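Local coordinates for protein PilX (Neisseria meningitidis, PDB 2OPE) that is a minor type IV pilin that probably tunes the adhesive and aggregative properties of the pili, at residues S89-S94 with R108-T113; Y13-G18 with Y49-K54; K6-Q11 with A56-V61. All blocks are in the same frame, centred on the assembly; numbering follows the deposited sequence.

Contact 1: S89-S94 with R108-T113; sequences SVWMNS and RAHLET
The indole of W91 hangs from a chi1 of 75°, which sets CG between the backbone N and the carbonyl carbon, while H110 keeps CG anti to its carbonyl carbon and its imidazole lies over one face of the indole. The two segments join the sheet of the pilin fold to the loop closed by the C101–C120 disulfide, the region called the D-region in type IV pilins. V90 and M92 of strand 89-93 pack on helix 5-28, whereas W91 serves the other side of the sheet. H110, the first residue after helix 104-109, closes it in a Schellman motif, and its positive phi turns the chain over the indole. H110 CA sits over that face too, above the five-membered ring, 3.5 Å from its centroid, in a CH-pi contact, and H110 CB lies 3.6 Å from W91 CE2. The imidazole forms an offset stack with the six-membered ring, with centroids 4.8 Å apart and planes inclined by 19°. Its rotation is held by a hydrogen bond from ND1 to A107 O inside the last helical turn. Y99, on the neighbouring strand, also stacks with W91. E112 packs against the indole rim, its CG 4.0 Å from W91 CZ2. The loop backbone satisfies the indole edge: W91 NE1 donates to L111 O over 2.7 Å, with an N-H...O angle of 160°, and the oxygen lies nearly in the ring plane.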
ATOM      1  N   SER A  89      -1.800  -3.438  -9.821  1.00 48.99           N
ATOM      2  CA  SER A  89      -1.469  -2.696  -8.622  1.00 48.37           C
ATOM      3  C   SER A  89      -2.070  -3.384  -7.398  1.00 49.76           C
ATOM      4  O   SER A  89      -2.683  -4.446  -7.518  1.00 49.75           O
ATOM      5  CB  SER A  89      -1.943  -1.253  -8.757  1.00 47.05           C
ATOM      6  OG  SER A  89      -1.433  -0.692  -9.969  1.00 46.86           O
ATOM      7  N   VAL A  90      -1.865  -2.790  -6.217  1.00 49.46           N
ATOM      8  CA  VAL A  90      -2.400  -3.314  -4.964  1.00 47.29           C
ATOM      9  C   VAL A  90      -2.764  -2.118  -4.087  1.00 48.43           C
ATOM     10  O   VAL A  90      -2.088  -1.063  -4.174  1.00 48.39           O
ATOM     11  CB  VAL A  90      -1.325  -4.175  -4.270  1.00 45.23           C
ATOM     12  CG1 VAL A  90      -1.686  -4.520  -2.858  1.00 42.68           C
ATOM     13  CG2 VAL A  90      -1.049  -5.443  -5.093  1.00 44.28           C
ATOM     14  N   TRP A  91      -3.828  -2.240  -3.272  1.00 46.69           N
ATOM     15  CA  TRP A  91      -3.954  -1.349  -2.115  1.00 46.54           C
ATOM     16  C   TRP A  91      -4.394  -2.147  -0.898  1.00 46.42           C
ATOM     17  O   TRP A  91      -4.900  -3.266  -1.027  1.00 46.98           O
ATOM     18  CB  TRP A  91      -4.865  -0.116  -2.381  1.00 46.60           C
ATOM     19  CG  TRP A  91      -6.349  -0.428  -2.405  1.00 47.03           C
ATOM     20  CD1 TRP A  91      -7.070  -0.912  -3.465  1.00 46.60           C
ATOM     21  CD2 TRP A  91      -7.282  -0.308  -1.305  1.00 46.98           C
ATOM     22  NE1 TRP A  91      -8.396  -1.083  -3.101  1.00 46.84           N
ATOM     23  CE2 TRP A  91      -8.544  -0.748  -1.775  1.00 47.60           C
ATOM     24  CE3 TRP A  91      -7.161   0.081   0.040  1.00 45.77           C
ATOM     25  CZ2 TRP A  91      -9.681  -0.787  -0.945  1.00 46.60           C
ATOM     26  CZ3 TRP A  91      -8.285   0.058   0.839  1.00 46.26           C
ATOM     27  CH2 TRP A  91      -9.527  -0.381   0.347  1.00 46.30           C
ATOM     28  N   MET A  92      -4.206  -1.575   0.287  1.00 47.26           N
ATOM     29  CA  MET A  92      -4.717  -2.194   1.517  1.00 47.73           C
ATOM     30  C   MET A  92      -4.944  -1.202   2.684  1.00 47.92           C
ATOM     31  O   MET A  92      -4.399  -0.083   2.720  1.00 47.63           O
ATOM     32  CB  MET A  92      -3.841  -3.427   1.935  1.00 46.56           C
ATOM     33  CG  MET A  92      -2.362  -3.072   2.225  1.00 47.09           C
ATOM     34  SD  MET A  92      -1.228  -4.430   2.597  1.00 48.08           S
ATOM     35  CE  MET A  92      -1.297  -5.503   1.165  1.00 45.93           C
ATOM     36  N   ASN A  93      -5.813  -1.650   3.592  1.00 48.60           N
ATOM     37  CA  ASN A  93      -6.188  -1.086   4.903  1.00 50.27           C
ATOM     38  C   ASN A  93      -5.108  -1.283   5.955  1.00 48.13           C
ATOM     39  O   ASN A  93      -4.442  -2.319   5.918  1.00 48.13           O
ATOM     40  CB  ASN A  93      -7.389  -1.960   5.466  1.00 52.06           C
ATOM     41  CG  ASN A  93      -8.669  -1.371   5.113  1.00 55.62           C
ATOM     42  OD1 ASN A  93      -8.665  -0.187   4.811  1.00 60.19           O
ATOM     43  ND2 ASN A  93      -9.763  -2.136   5.060  1.00 55.92           N
ATOM     44  N   SER A  94      -5.035  -0.389   6.945  1.00 45.35           N
ATOM     45  CA  SER A  94      -4.335  -0.710   8.193  1.00 45.09           C
ATOM     46  C   SER A  94      -5.029  -1.772   8.964  1.00 44.54           C
ATOM     47  O   SER A  94      -4.450  -2.290   9.902  1.00 45.04           O
ATOM     48  CB  SER A  94      -4.220   0.483   9.142  1.00 43.74           C
ATOM     49  OG  SER A  94      -5.447   1.153   9.230  1.00 43.13           O
ATOM     50  N   ARG A 108      -5.326   3.810  -6.470  1.00 43.88           N
ATOM     51  CA  ARG A 108      -5.370   5.131  -5.847  1.00 44.39           C
ATOM     52  C   ARG A 108      -6.773   5.485  -5.406  1.00 44.82           C
ATOM     53  O   ARG A 108      -6.938   6.250  -4.436  1.00 44.28           O
ATOM     54  CB  ARG A 108      -4.811   6.219  -6.757  1.00 43.71           C
ATOM     55  CG  ARG A 108      -3.331   6.007  -7.109  1.00 44.73           C
ATOM     56  CD  ARG A 108      -2.754   7.195  -7.892  1.00 44.45           C
ATOM     57  NE  ARG A 108      -1.310   7.020  -8.098  1.00 44.61           N
ATOM     58  CZ  ARG A 108      -0.375   7.162  -7.151  1.00 45.94           C
ATOM     59  NH1 ARG A 108      -0.694   7.481  -5.871  1.00 44.93           N
ATOM     60  NH2 ARG A 108       0.898   6.982  -7.489  1.00 45.96           N
ATOM     61  N   ALA A 109      -7.766   4.927  -6.104  1.00 44.75           N
ATOM     62  CA  ALA A 109      -9.197   5.110  -5.751  1.00 46.40           C
ATOM     63  C   ALA A 109      -9.739   4.115  -4.666  1.00 46.72           C
ATOM     64  O   ALA A 109     -10.844   4.313  -4.106  1.00 46.88           O
ATOM     65  CB  ALA A 109     -10.079   5.125  -6.994  1.00 44.77           C
ATOM     66  N   HIS A 110      -8.914   3.126  -4.305  1.00 45.44           N
ATOM     67  CA  HIS A 110      -9.270   2.161  -3.260  1.00 46.72           C
ATOM     68  C   HIS A 110     -10.559   1.496  -3.595  1.00 47.06           C
ATOM     69  O   HIS A 110     -11.440   1.351  -2.753  1.00 48.33           O
ATOM     70  CB  HIS A 110      -9.376   2.768  -1.852  1.00 44.90           C
ATOM     71  CG  HIS A 110      -8.192   3.582  -1.467  1.00 44.53           C
ATOM     72  ND1 HIS A 110      -7.050   3.618  -2.228  1.00 46.06           N
ATOM     73  CD2 HIS A 110      -7.962   4.385  -0.411  1.00 45.38           C
ATOM     74  CE1 HIS A 110      -6.158   4.408  -1.658  1.00 45.28           C
ATOM     75  NE2 HIS A 110      -6.694   4.895  -0.560  1.00 46.96           N
ATOM     76  N   LEU A 111     -10.679   1.108  -4.850  1.00 47.57           N
ATOM     77  CA  LEU A 111     -11.858   0.381  -5.277  1.00 46.97           C
ATOM     78  C   LEU A 111     -11.788  -1.036  -4.682  1.00 47.72           C
ATOM     79  O   LEU A 111     -10.686  -1.559  -4.413  1.00 46.82           O
ATOM     80  CB  LEU A 111     -11.934   0.370  -6.806  1.00 45.43           C
ATOM     81  CG  LEU A 111     -12.254   1.747  -7.468  1.00 44.36           C
ATOM     82  CD1 LEU A 111     -12.365   1.644  -9.008  1.00 44.02           C
ATOM     83  CD2 LEU A 111     -13.489   2.473  -6.912  1.00 42.96           C
ATOM     84  N   GLU A 112     -12.972  -1.632  -4.502  1.00 48.14           N
ATOM     85  CA  GLU A 112     -13.179  -2.864  -3.757  1.00 47.40           C
ATOM     86  C   GLU A 112     -13.737  -3.947  -4.673  1.00 47.74           C
ATOM     87  O   GLU A 112     -13.741  -5.093  -4.311  1.00 47.91           O
ATOM     88  CB  GLU A 112     -14.143  -2.613  -2.591  1.00 46.18           C
ATOM     89  CG  GLU A 112     -13.564  -1.674  -1.495  1.00 48.24           C
ATOM     90  CD  GLU A 112     -14.629  -1.160  -0.516  1.00 47.90           C
ATOM     91  OE1 GLU A 112     -15.793  -1.059  -0.894  1.00 48.72           O
ATOM     92  OE2 GLU A 112     -14.325  -0.899   0.654  1.00 48.89           O
ATOM     93  N   THR A 113     -14.231  -3.588  -5.857  1.00 47.86           N
ATOM     94  CA  THR A 113     -14.774  -4.595  -6.787  1.00 46.00           C
ATOM     95  C   THR A 113     -14.276  -4.289  -8.192  1.00 46.65           C
ATOM     96  O   THR A 113     -13.720  -3.230  -8.423  1.00 48.83           O
ATOM     97  CB  THR A 113     -16.319  -4.561  -6.855  1.00 45.21           C
ATOM     98  OG1 THR A 113     -16.723  -3.303  -7.370  1.00 46.38           O
ATOM     99  CG2 THR A 113     -17.010  -4.804  -5.485  1.00 43.92           C
TER

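Contact 2: Y13-G18 with Y49-K54; sequences YTEMVG and YKMNPK
This is a side-chain-to-backbone hydrogen bond backed by apolar packing, in which E15 on the long helix 5-28 reaches across to Y49, M51 and N52 in the connection between helices 35-48 and 53-56. The carboxylate of E15 does the gripping. Its OE2 accepts a hydrogen bond from N52 N at 2.9 Å, with an angle of 147° at the hydrogen, and the donor approaches from above the carboxylate plane instead of within it. A bend at chi2 (-89°) folds the E15 chain so that its carboxylate meets the loop while CB and CG stay over M51.

The other oxygen, OE1, meets the edge of the Y49 ring near its plane, 3.7 Å from Y49 CE2 and 3.6 Å from Y49 OH. Ring and carboxylate planes are turned 60° from each other. The 49-54 segment belongs to the alpha-beta loop of the type IV pilin fold, the chain that leads from the N-terminal helix to the first strand of the sheet. N52 is the N-cap of helix 53-56: its OD1 takes a weak bond from K54 N at 2.8 Å, and its backbone N is the one held by E15. The long helix therefore grips this residue by its main chain, whereas its side chain caps the short helix only weakly.

Beneath the carboxylate, M51 supplies the apolar part. M51 CB lies 3.6 Å from E15 OE1, and M51 SD approaches E15 CB at 3.7 Å. The methionine then bends inward to pack against L12 and I19 of the long helix and V61 of strand 59-65.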
ATOM      1  N   TYR A  13       2.116  -7.688  -3.259  1.00 45.31           N
ATOM      2  CA  TYR A  13       1.068  -7.812  -2.284  1.00 45.62           C
ATOM      3  C   TYR A  13       1.714  -8.229  -0.954  1.00 47.70           C
ATOM      4  O   TYR A  13       1.518  -7.567   0.090  1.00 49.52           O
ATOM      5  CB  TYR A  13      -0.027  -8.786  -2.736  1.00 45.73           C
ATOM      6  CG  TYR A  13      -1.069  -8.926  -1.653  1.00 46.52           C
ATOM      7  CD1 TYR A  13      -2.159  -8.071  -1.604  1.00 45.53           C
ATOM      8  CD2 TYR A  13      -0.920  -9.871  -0.623  1.00 44.94           C
ATOM      9  CE1 TYR A  13      -3.079  -8.173  -0.584  1.00 45.25           C
ATOM     10  CE2 TYR A  13      -1.818  -9.948   0.382  1.00 43.92           C
ATOM     11  CZ  TYR A  13      -2.893  -9.106   0.411  1.00 44.97           C
ATOM     12  OH  TYR A  13      -3.830  -9.209   1.435  1.00 46.27           O
ATOM     13  N   THR A  14       2.523  -9.281  -1.016  1.00 46.52           N
ATOM     14  CA  THR A  14       3.224  -9.836   0.128  1.00 47.92           C
ATOM     15  C   THR A  14       4.204  -8.853   0.782  1.00 48.85           C
ATOM     16  O   THR A  14       4.374  -8.869   1.990  1.00 49.36           O
ATOM     17  CB  THR A  14       3.936 -11.153  -0.282  1.00 47.42           C
ATOM     18  OG1 THR A  14       2.931 -12.062  -0.712  1.00 46.63           O
ATOM     19  CG2 THR A  14       4.720 -11.806   0.884  1.00 47.53           C
ATOM     20  N   GLU A  15       4.826  -7.985  -0.002  1.00 49.39           N
ATOM     21  CA  GLU A  15       5.710  -6.977   0.586  1.00 50.81           C
ATOM     22  C   GLU A  15       4.859  -5.985   1.362  1.00 51.14           C
ATOM     23  O   GLU A  15       5.256  -5.504   2.434  1.00 53.63           O
ATOM     24  CB  GLU A  15       6.518  -6.234  -0.488  1.00 49.40           C
ATOM     25  CG  GLU A  15       7.565  -7.098  -1.155  1.00 51.60           C
ATOM     26  CD  GLU A  15       8.900  -7.087  -0.456  1.00 51.09           C
ATOM     27  OE1 GLU A  15       9.044  -6.447   0.579  1.00 53.79           O
ATOM     28  OE2 GLU A  15       9.832  -7.701  -0.951  1.00 52.45           O
ATOM     29  N   MET A  16       3.691  -5.665   0.820  1.00 50.35           N
ATOM     30  CA  MET A  16       2.887  -4.590   1.407  1.00 48.97           C
ATOM     31  C   MET A  16       2.312  -5.080   2.690  1.00 47.56           C
ATOM     32  O   MET A  16       2.266  -4.317   3.627  1.00 46.32           O
ATOM     33  CB  MET A  16       1.818  -4.046   0.450  1.00 47.79           C
ATOM     34  CG  MET A  16       2.466  -3.271  -0.672  1.00 45.45           C
ATOM     35  SD  MET A  16       1.307  -2.769  -1.905  1.00 48.11           S
ATOM     36  CE  MET A  16       0.101  -1.678  -1.034  1.00 40.37           C
ATOM     37  N   VAL A  17       1.921  -6.363   2.733  1.00 47.94           N
ATOM     38  CA  VAL A  17       1.490  -6.977   3.999  1.00 47.49           C
ATOM     39  C   VAL A  17       2.579  -6.867   5.058  1.00 47.34           C
ATOM     40  O   VAL A  17       2.313  -6.485   6.168  1.00 47.45           O
ATOM     41  CB  VAL A  17       1.137  -8.446   3.872  1.00 47.37           C
ATOM     42  CG1 VAL A  17       0.838  -8.999   5.258  1.00 46.14           C
ATOM     43  CG2 VAL A  17      -0.054  -8.614   2.997  1.00 46.37           C
ATOM     44  N   GLY A  18       3.808  -7.206   4.685  1.00 48.85           N
ATOM     45  CA  GLY A  18       4.995  -7.031   5.544  1.00 49.84           C
ATOM     46  C   GLY A  18       5.166  -5.611   6.067  1.00 48.74           C
ATOM     47  O   GLY A  18       5.370  -5.415   7.236  1.00 48.80           O
ATOM     48  N   TYR A  49      11.168   2.465   2.875  1.00 49.02           N
ATOM     49  CA  TYR A  49      11.329   1.037   3.112  1.00 48.22           C
ATOM     50  C   TYR A  49      11.886   0.435   1.829  1.00 49.16           C
ATOM     51  O   TYR A  49      11.475   0.840   0.745  1.00 49.29           O
ATOM     52  CB  TYR A  49       9.982   0.388   3.470  1.00 46.64           C
ATOM     53  CG  TYR A  49      10.036  -1.132   3.530  1.00 45.31           C
ATOM     54  CD1 TYR A  49      10.626  -1.778   4.600  1.00 43.76           C
ATOM     55  CD2 TYR A  49       9.523  -1.914   2.492  1.00 45.30           C
ATOM     56  CE1 TYR A  49      10.713  -3.152   4.645  1.00 44.24           C
ATOM     57  CE2 TYR A  49       9.602  -3.312   2.530  1.00 46.06           C
ATOM     58  CZ  TYR A  49      10.195  -3.907   3.626  1.00 45.79           C
ATOM     59  OH  TYR A  49      10.275  -5.270   3.701  1.00 47.77           O
ATOM     60  N   LYS A  50      12.821  -0.509   1.965  1.00 49.11           N
ATOM     61  CA  LYS A  50      13.496  -1.154   0.835  1.00 48.58           C
ATOM     62  C   LYS A  50      12.949  -2.579   0.572  1.00 48.41           C
ATOM     63  O   LYS A  50      13.369  -3.569   1.228  1.00 46.16           O
ATOM     64  CB  LYS A  50      15.002  -1.232   1.107  1.00 50.23           C
ATOM     65  CG  LYS A  50      15.708   0.096   1.328  1.00 52.46           C
ATOM     66  CD  LYS A  50      15.373   1.053   0.195  1.00 56.07           C
ATOM     67  CE  LYS A  50      16.032   2.438   0.369  1.00 57.87           C
ATOM     68  NZ  LYS A  50      17.527   2.326   0.125  1.00 59.16           N
ATOM     69  N   MET A  51      12.044  -2.698  -0.400  1.00 47.33           N
ATOM     70  CA  MET A  51      11.478  -4.007  -0.729  1.00 48.97           C
ATOM     71  C   MET A  51      12.520  -4.890  -1.415  1.00 47.15           C
ATOM     72  O   MET A  51      13.578  -4.410  -1.827  1.00 46.12           O
ATOM     73  CB  MET A  51      10.223  -3.895  -1.616  1.00 49.20           C
ATOM     74  CG  MET A  51       9.026  -3.186  -0.998  1.00 49.45           C
ATOM     75  SD  MET A  51       7.604  -3.124  -2.175  1.00 52.94           S
ATOM     76  CE  MET A  51       8.205  -1.939  -3.367  1.00 49.28           C
ATOM     77  N   ASN A  52      12.232  -6.184  -1.505  1.00 46.25           N
ATOM     78  CA  ASN A  52      13.006  -7.050  -2.367  1.00 45.80           C
ATOM     79  C   ASN A  52      13.357  -6.274  -3.632  1.00 45.26           C
ATOM     80  O   ASN A  52      12.484  -5.686  -4.265  1.00 43.11           O
ATOM     81  CB  ASN A  52      12.200  -8.305  -2.704  1.00 46.55           C
ATOM     82  CG  ASN A  52      12.933  -9.229  -3.660  1.00 47.17           C
ATOM     83  OD1 ASN A  52      13.481  -8.781  -4.658  1.00 49.13           O
ATOM     84  ND2 ASN A  52      12.960 -10.524  -3.349  1.00 46.64           N
ATOM     85  N   PRO A  53      14.638  -6.246  -3.998  1.00 46.12           N
ATOM     86  CA  PRO A  53      15.045  -5.391  -5.138  1.00 47.77           C
ATOM     87  C   PRO A  53      14.357  -5.703  -6.479  1.00 48.68           C
ATOM     88  O   PRO A  53      14.058  -4.777  -7.243  1.00 48.25           O
ATOM     89  CB  PRO A  53      16.584  -5.536  -5.206  1.00 46.79           C
ATOM     90  CG  PRO A  53      16.925  -6.723  -4.332  1.00 47.33           C
ATOM     91  CD  PRO A  53      15.758  -6.974  -3.381  1.00 46.69           C
ATOM     92  N   LYS A  54      14.082  -6.975  -6.758  1.00 49.87           N
ATOM     93  CA  LYS A  54      13.157  -7.309  -7.847  1.00 51.40           C
ATOM     94  C   LYS A  54      11.890  -6.427  -7.814  1.00 50.98           C
ATOM     95  O   LYS A  54      11.492  -5.871  -8.823  1.00 52.68           O
ATOM     96  CB  LYS A  54      12.811  -8.811  -7.846  1.00 51.99           C
ATOM     97  CG  LYS A  54      13.987  -9.729  -8.321  1.00 53.61           C
ATOM     98  CD  LYS A  54      13.722 -11.263  -8.194  1.00 53.77           C
ATOM     99  CE  LYS A  54      12.948 -11.895  -9.410  1.00 55.49           C
ATOM    100  NZ  LYS A  54      13.740 -12.775 -10.421  1.00 53.91           N
TER

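Contact 3: K6-Q11 with A56-V61; sequences KGYQSQ and AEKYNV
Helix 5-28 meets the start of an edge strand of the sheet, 59-65, through Y8, with K58 and Y59 coming to it from the strand side. K58 lays the end of its aliphatic chain over one face of the Y8 ring. K58 CE is 3.6 Å from Y8 CZ and 3.8 Å from the ring centroid, a CH-pi contact displaced toward the hydroxyl-bearing rim, and K58 CD lies 4.0 Å from both Y8 CD1 and CE1. The lysine runs extended to CE, then turns at chi4 (-59°), which leaves NZ off-centre, 4.7 Å from the centroid and 27° from the ring normal. The cation-pi interaction is therefore a glancing one, and the methylenes carry most of the touching.

Y59 approaches the root of the same side chain. Its OH comes 3.5 Å from Y8 CB and its CE1 4.0 Å from the same carbon, so the phenol ends against the helix backbone beside Y8. No hydrogen bond links the two segments, and the contact rests on CH-pi, off-centre cation-pi and apolar packing. I55 of the short helix 53-56 also packs on Y8, while Y59 continues onto L12 and Y86. Two successive residues thus clasp the helix, one over the ring and one at its base, in the alpha-helix-on-antiparallel-sheet packing of the type IV pilin globular domain.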
ATOM      1  N   LYS A   6       1.818 -10.846 -13.163  1.00 48.18           N
ATOM      2  CA  LYS A   6       0.942 -11.379 -12.106  1.00 48.93           C
ATOM      3  C   LYS A   6       1.714 -11.870 -10.914  1.00 46.57           C
ATOM      4  O   LYS A   6       1.310 -11.625  -9.799  1.00 48.04           O
ATOM      5  CB  LYS A   6       0.073 -12.541 -12.601  1.00 49.77           C
ATOM      6  CG  LYS A   6      -1.109 -12.134 -13.426  1.00 52.17           C
ATOM      7  CD  LYS A   6      -1.924 -13.333 -13.887  1.00 53.23           C
ATOM      8  CE  LYS A   6      -3.103 -12.861 -14.792  1.00 56.50           C
ATOM      9  NZ  LYS A   6      -3.757 -13.969 -15.596  1.00 56.87           N
ATOM     10  N   GLY A   7       2.800 -12.587 -11.154  1.00 45.27           N
ATOM     11  CA  GLY A   7       3.709 -12.982 -10.097  1.00 45.44           C
ATOM     12  C   GLY A   7       4.270 -11.733  -9.405  1.00 47.09           C
ATOM     13  O   GLY A   7       4.375 -11.696  -8.183  1.00 46.75           O
ATOM     14  N   TYR A   8       4.624 -10.700 -10.174  1.00 47.20           N
ATOM     15  CA  TYR A   8       5.166  -9.472  -9.574  1.00 48.19           C
ATOM     16  C   TYR A   8       4.137  -8.752  -8.672  1.00 48.22           C
ATOM     17  O   TYR A   8       4.476  -8.233  -7.614  1.00 47.40           O
ATOM     18  CB  TYR A   8       5.731  -8.531 -10.638  1.00 49.25           C
ATOM     19  CG  TYR A   8       7.067  -8.979 -11.221  1.00 50.17           C
ATOM     20  CD1 TYR A   8       8.163  -9.199 -10.412  1.00 50.56           C
ATOM     21  CD2 TYR A   8       7.234  -9.154 -12.591  1.00 50.66           C
ATOM     22  CE1 TYR A   8       9.389  -9.606 -10.934  1.00 50.08           C
ATOM     23  CE2 TYR A   8       8.450  -9.569 -13.127  1.00 50.29           C
ATOM     24  CZ  TYR A   8       9.531  -9.786 -12.287  1.00 50.60           C
ATOM     25  OH  TYR A   8      10.768 -10.187 -12.811  1.00 50.83           O
ATOM     26  N   GLN A   9       2.879  -8.748  -9.096  1.00 48.41           N
ATOM     27  CA  GLN A   9       1.807  -8.189  -8.312  1.00 48.10           C
ATOM     28  C   GLN A   9       1.570  -8.991  -7.007  1.00 49.97           C
ATOM     29  O   GLN A   9       1.150  -8.420  -5.962  1.00 49.42           O
ATOM     30  CB  GLN A   9       0.535  -8.180  -9.147  1.00 47.46           C
ATOM     31  CG  GLN A   9      -0.626  -7.483  -8.456  1.00 47.27           C
ATOM     32  CD  GLN A   9      -1.977  -7.933  -8.970  1.00 46.96           C
ATOM     33  OE1 GLN A   9      -2.200  -9.121  -9.218  1.00 45.35           O
ATOM     34  NE2 GLN A   9      -2.900  -6.981  -9.105  1.00 46.48           N
ATOM     35  N   SER A  10       1.806 -10.309  -7.071  1.00 49.64           N
ATOM     36  CA  SER A  10       1.741 -11.125  -5.862  1.00 50.03           C
ATOM     37  C   SER A  10       2.847 -10.745  -4.889  1.00 50.37           C
ATOM     38  O   SER A  10       2.585 -10.484  -3.717  1.00 51.19           O
ATOM     39  CB  SER A  10       1.776 -12.618  -6.171  1.00 50.27           C
ATOM     40  OG  SER A  10       0.618 -13.020  -6.899  1.00 51.16           O
ATOM     41  N   GLN A  11       4.087 -10.696  -5.351  1.00 49.64           N
ATOM     42  CA  GLN A  11       5.160 -10.350  -4.421  1.00 48.80           C
ATOM     43  C   GLN A  11       4.937  -8.967  -3.828  1.00 45.93           C
ATOM     44  O   GLN A  11       5.212  -8.755  -2.664  1.00 44.77           O
ATOM     45  CB  GLN A  11       6.536 -10.446  -5.087  1.00 50.38           C
ATOM     46  CG  GLN A  11       6.752 -11.768  -5.811  1.00 53.83           C
ATOM     47  CD  GLN A  11       8.144 -11.888  -6.399  1.00 54.30           C
ATOM     48  OE1 GLN A  11       9.126 -11.390  -5.821  1.00 56.03           O
ATOM     49  NE2 GLN A  11       8.241 -12.545  -7.539  1.00 53.86           N
ATOM     50  N   ALA A  56      11.230  -3.510  -5.830  1.00 48.57           N
ATOM     51  CA  ALA A  56      11.527  -2.078  -5.710  1.00 48.70           C
ATOM     52  C   ALA A  56      11.859  -1.410  -7.037  1.00 49.04           C
ATOM     53  O   ALA A  56      11.616  -0.223  -7.216  1.00 50.58           O
ATOM     54  CB  ALA A  56      12.676  -1.835  -4.698  1.00 45.96           C
ATOM     55  N   GLU A  57      12.449  -2.163  -7.944  1.00 49.68           N
ATOM     56  CA  GLU A  57      12.737  -1.688  -9.280  1.00 51.04           C
ATOM     57  C   GLU A  57      11.470  -1.303 -10.037  1.00 50.36           C
ATOM     58  O   GLU A  57      11.496  -0.433 -10.919  1.00 49.81           O
ATOM     59  CB  GLU A  57      13.364  -2.828 -10.061  1.00 52.83           C
ATOM     60  CG  GLU A  57      14.830  -2.742 -10.234  1.00 56.72           C
ATOM     61  CD  GLU A  57      15.353  -3.934 -10.999  1.00 58.91           C
ATOM     62  OE1 GLU A  57      16.593  -4.041 -11.151  1.00 61.26           O
ATOM     63  OE2 GLU A  57      14.516  -4.770 -11.429  1.00 59.16           O
ATOM     64  N   LYS A  58      10.373  -1.987  -9.721  1.00 48.52           N
ATOM     65  CA  LYS A  58       9.179  -1.922 -10.555  1.00 48.75           C
ATOM     66  C   LYS A  58       8.001  -1.151  -9.975  1.00 48.38           C
ATOM     67  O   LYS A  58       7.158  -0.677 -10.739  1.00 48.36           O
ATOM     68  CB  LYS A  58       8.715  -3.334 -10.890  1.00 49.39           C
ATOM     69  CG  LYS A  58       9.757  -4.146 -11.580  1.00 51.19           C
ATOM     70  CD  LYS A  58       9.444  -5.635 -11.607  1.00 53.07           C
ATOM     71  CE  LYS A  58      10.616  -6.375 -12.240  1.00 55.52           C
ATOM     72  NZ  LYS A  58      10.916  -5.917 -13.663  1.00 56.44           N
ATOM     73  N   TYR A  59       7.938  -1.051  -8.638  1.00 48.91           N
ATOM     74  CA  TYR A  59       6.789  -0.486  -7.934  1.00 48.24           C
ATOM     75  C   TYR A  59       7.156   0.610  -6.957  1.00 48.58           C
ATOM     76  O   TYR A  59       8.223   0.569  -6.372  1.00 49.82           O
ATOM     77  CB  TYR A  59       6.074  -1.580  -7.164  1.00 46.65           C
ATOM     78  CG  TYR A  59       5.532  -2.613  -8.068  1.00 46.94           C
ATOM     79  CD1 TYR A  59       6.203  -3.834  -8.267  1.00 47.23           C
ATOM     80  CD2 TYR A  59       4.351  -2.391  -8.753  1.00 46.52           C
ATOM     81  CE1 TYR A  59       5.703  -4.804  -9.109  1.00 45.93           C
ATOM     82  CE2 TYR A  59       3.850  -3.348  -9.592  1.00 47.13           C
ATOM     83  CZ  TYR A  59       4.536  -4.552  -9.773  1.00 46.85           C
ATOM     84  OH  TYR A  59       3.996  -5.483 -10.625  1.00 47.15           O
ATOM     85  N   ASN A  60       6.258   1.586  -6.794  1.00 48.42           N
ATOM     86  CA  ASN A  60       6.301   2.520  -5.650  1.00 47.62           C
ATOM     87  C   ASN A  60       5.217   2.233  -4.598  1.00 47.77           C
ATOM     88  O   ASN A  60       4.077   1.960  -4.927  1.00 48.95           O
ATOM     89  CB  ASN A  60       6.228   3.965  -6.120  1.00 46.97           C
ATOM     90  CG  ASN A  60       7.452   4.369  -6.935  1.00 47.42           C
ATOM     91  OD1 ASN A  60       8.594   4.092  -6.560  1.00 46.89           O
ATOM     92  ND2 ASN A  60       7.215   4.966  -8.074  1.00 46.27           N
ATOM     93  N   VAL A  61       5.587   2.257  -3.326  1.00 47.40           N
ATOM     94  CA  VAL A  61       4.603   2.077  -2.274  1.00 46.72           C
ATOM     95  C   VAL A  61       4.431   3.378  -1.454  1.00 47.35           C
ATOM     96  O   VAL A  61       5.413   4.041  -1.084  1.00 45.89           O
ATOM     97  CB  VAL A  61       4.955   0.826  -1.411  1.00 45.89           C
ATOM     98  CG1 VAL A  61       4.049   0.709  -0.216  1.00 46.14           C
ATOM     99  CG2 VAL A  61       4.853  -0.429  -2.269  1.00 42.83           C
TER

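Overall arrangement
Helix 5-28 carries one segment of contacts 2 and 3, and the strand of contact 1 packs against it. Centres of contacts 2 and 3 are about 8 Å apart, and contact 2 is nested within the chain loop that contact 3 closes. M16 CG lies 4.0 Å from V61 CG2, joining the two. Contact 1 is across the chain's centre from contact 2, about 16 Å away between centres, and M92 CE touches M16 CB at 3.5 Å. It lies about 15 Å from contact 3, to which Q9 NE2 links it by a probable hydrogen bond to S89 O of 3.0 Å. Together they place the sheet between the helix and the disulfide-bounded loop.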